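Local coordinates for DUF7790 domain-containing protein (Leptospira interrogans serogroup Icterohaemorrhagiae serovar copenhageni, PDB 6ULO) that is of unknown function but is predicted to be membrane-anchored and carries a domain related to the NADP-binding Rossmann folds, at residues Gly71-Leu76 / Lys170-Asp175. Numbering follows the deposited sequence.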
loop_
_atom_site.group_PDB
_atom_site.type_symbol
_atom_site.label_atom_id
_atom_site.label_comp_id
_atom_site.label_asym_id
_atom_site.label_seq_id
_atom_site.Cartn_x
_atom_site.Cartn_y
_atom_site.Cartn_z
ATOM N N GLY A 71 -0.002 -3.305 -3.844
ATOM C CA GLY A 71 1.258 -3.832 -3.340
ATOM C C GLY A 71 1.198 -4.438 -1.960
ATOM O O GLY A 71 0.154 -4.940 -1.533
ATOM N N SER A 72 2.313 -4.427 -1.247
ATOM C CA SER A 72 2.500 -5.318 -0.110
ATOM C C SER A 72 2.953 -4.592 1.154
ATOM O O SER A 72 2.332 -3.614 1.573
ATOM C CB SER A 72 3.458 -6.425 -0.559
ATOM O OG SER A 72 2.899 -7.042 -1.703
ATOM N N GLU A 73 4.060 -5.054 1.775
ATOM C CA GLU A 73 4.439 -4.545 3.093
ATOM C C GLU A 73 4.795 -3.069 3.123
ATOM O O GLU A 73 4.705 -2.447 4.197
ATOM C CB GLU A 73 5.611 -5.352 3.703
ATOM C CG GLU A 73 5.175 -6.735 4.161
ATOM C CD GLU A 73 6.411 -7.549 4.429
ATOM O OE1 GLU A 73 6.944 -8.146 3.456
ATOM O OE2 GLU A 73 6.884 -7.556 5.579
ATOM N N GLN A 74 5.186 -2.484 1.989
ATOM C CA GLN A 74 5.517 -1.061 2.010
ATOM C C GLN A 74 4.319 -0.218 2.428
ATOM O O GLN A 74 4.477 0.883 2.963
ATOM C CB GLN A 74 6.091 -0.589 0.672
ATOM C CG GLN A 74 5.086 -0.466 -0.465
ATOM C CD GLN A 74 4.908 -1.717 -1.276
ATOM O OE1 GLN A 74 4.812 -2.820 -0.745
ATOM N NE2 GLN A 74 4.806 -1.565 -2.595
ATOM N N ASN A 75 3.095 -0.722 2.199
ATOM C CA ASN A 75 1.895 -0.018 2.641
ATOM C C ASN A 75 1.815 0.063 4.155
ATOM O O ASN A 75 1.291 1.043 4.693
ATOM C CB ASN A 75 0.669 -0.742 2.108
ATOM C CG ASN A 75 0.580 -0.611 0.597
ATOM O OD1 ASN A 75 0.295 0.469 0.079
ATOM N ND2 ASN A 75 0.816 -1.702 -0.114
ATOM N N LEU A 76 2.267 -0.986 4.840
ATOM C CA LEU A 76 2.263 -0.969 6.299
ATOM C C LEU A 76 3.278 0.046 6.815
ATOM O O LEU A 76 3.028 0.744 7.803
ATOM C CB LEU A 76 2.512 -2.376 6.839
ATOM C CG LEU A 76 1.545 -3.414 6.266
ATOM C CD1 LEU A 76 1.852 -4.770 6.864
ATOM C CD2 LEU A 76 0.080 -3.095 6.508
ATOM N N LYS A 170 12.832 5.373 11.434
ATOM C CA LYS A 170 12.007 4.290 11.973
ATOM C C LYS A 170 11.044 3.783 10.918
ATOM O O LYS A 170 10.439 4.568 10.171
ATOM C CB LYS A 170 11.203 4.817 13.147
ATOM C CG LYS A 170 12.043 5.225 14.347
ATOM C CD LYS A 170 11.130 5.920 15.374
ATOM C CE LYS A 170 11.876 6.261 16.648
ATOM N NZ LYS A 170 11.015 6.799 17.740
ATOM N N MET A 171 10.839 2.460 10.899
ATOM C CA MET A 171 9.756 1.888 10.098
ATOM C C MET A 171 9.252 0.645 10.849
ATOM O O MET A 171 9.846 0.211 11.845
ATOM C CB MET A 171 10.205 1.658 8.632
ATOM C CG MET A 171 11.477 0.818 8.468
ATOM S SD MET A 171 11.221 -0.962 8.506
ATOM C CE MET A 171 10.307 -1.205 6.989
ATOM N N PHE A 172 8.094 0.116 10.423
ATOM C CA PHE A 172 7.373 -0.833 11.284
ATOM C C PHE A 172 8.129 -2.128 11.535
ATOM O O PHE A 172 7.777 -2.848 12.482
ATOM C CB PHE A 172 5.955 -1.112 10.747
ATOM C CG PHE A 172 5.865 -2.238 9.727
ATOM C CD1 PHE A 172 5.401 -3.508 10.085
ATOM C CD2 PHE A 172 6.187 -2.014 8.391
ATOM C CE1 PHE A 172 5.308 -4.520 9.150
ATOM C CE2 PHE A 172 6.097 -3.029 7.454
ATOM C CZ PHE A 172 5.646 -4.292 7.822
ATOM N N GLN A 173 9.136 -2.468 10.711
ATOM C CA GLN A 173 9.903 -3.689 10.940
ATOM C C GLN A 173 11.078 -3.470 11.868
ATOM O O GLN A 173 11.653 -4.443 12.356
ATOM C CB GLN A 173 10.408 -4.324 9.633
ATOM C CG GLN A 173 9.242 -4.725 8.707
ATOM C CD GLN A 173 9.661 -4.980 7.278
ATOM O OE1 GLN A 173 10.834 -4.818 6.929
ATOM N NE2 GLN A 173 8.690 -5.289 6.418
ATOM N N THR A 174 11.432 -2.219 12.139
ATOM C CA THR A 174 12.640 -1.899 12.882
ATOM C C THR A 174 12.386 -1.024 14.101
ATOM O O THR A 174 13.351 -0.666 14.786
ATOM C CB THR A 174 13.688 -1.198 11.988
ATOM O OG1 THR A 174 13.159 0.060 11.543
ATOM C CG2 THR A 174 14.078 -2.034 10.795
ATOM N N ASP A 175 11.135 -0.681 14.398
ATOM C CA ASP A 175 10.794 0.188 15.522
ATOM C C ASP A 175 9.628 -0.417 16.289
ATOM O O ASP A 175 8.576 -0.713 15.703
ATOM C CB ASP A 175 10.407 1.581 15.019
ATOM C CG ASP A 175 10.006 2.507 16.161
ATOM O OD1 ASP A 175 10.898 2.904 16.926
ATOM O OD2 ASP A 175 8.815 2.805 16.311
#
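The turn that leaves strand 66-69 of the Rossmann-like sheet and opens helix 74-82 meets, in 170-175, the loop joining helices 139-166 and 176-187, and Phe172 reaches across to Leu76 and Glu73. The Phe172 ring lies sandwiched. Leu76 CB sits over one face, toward the rim, 3.9 Å from the ring centroid in a CH-pi contact, while CG of Gln173, next to Phe172 in the chain, covers the centre of the opposite face. Phe172 CG stands between the backbone N and the carbonyl carbon (chi1 87°), and that torsion carries the ring out toward the helix. Leu76 CD1 adds a second touch, 3.9 Å from Phe172 CZ, and Phe172 CE2 comes obliquely to within 3.6 Å of Glu73 O. Beside the ring, the extended Glu73 and Gln173 side chains cross at about a right angle, bringing Glu73 OE2 3.0 Å from Gln173 NE2 with carboxylate and amide planes 44° apart. From helix 139-166, His157 NE2 hydrogen-bonds Glu73 OE2 and Asn160 ND2 hydrogen-bonds Gln173 OE1. Within the turn, Ser72 O accepts hydrogen bonds from both Asn75 N and Asn75 ND2. Across the contact, then, one ring face packs on Leu76 beside a buried carboxylate, whose negative charge the hydrogen bond to His157 would probably moderate.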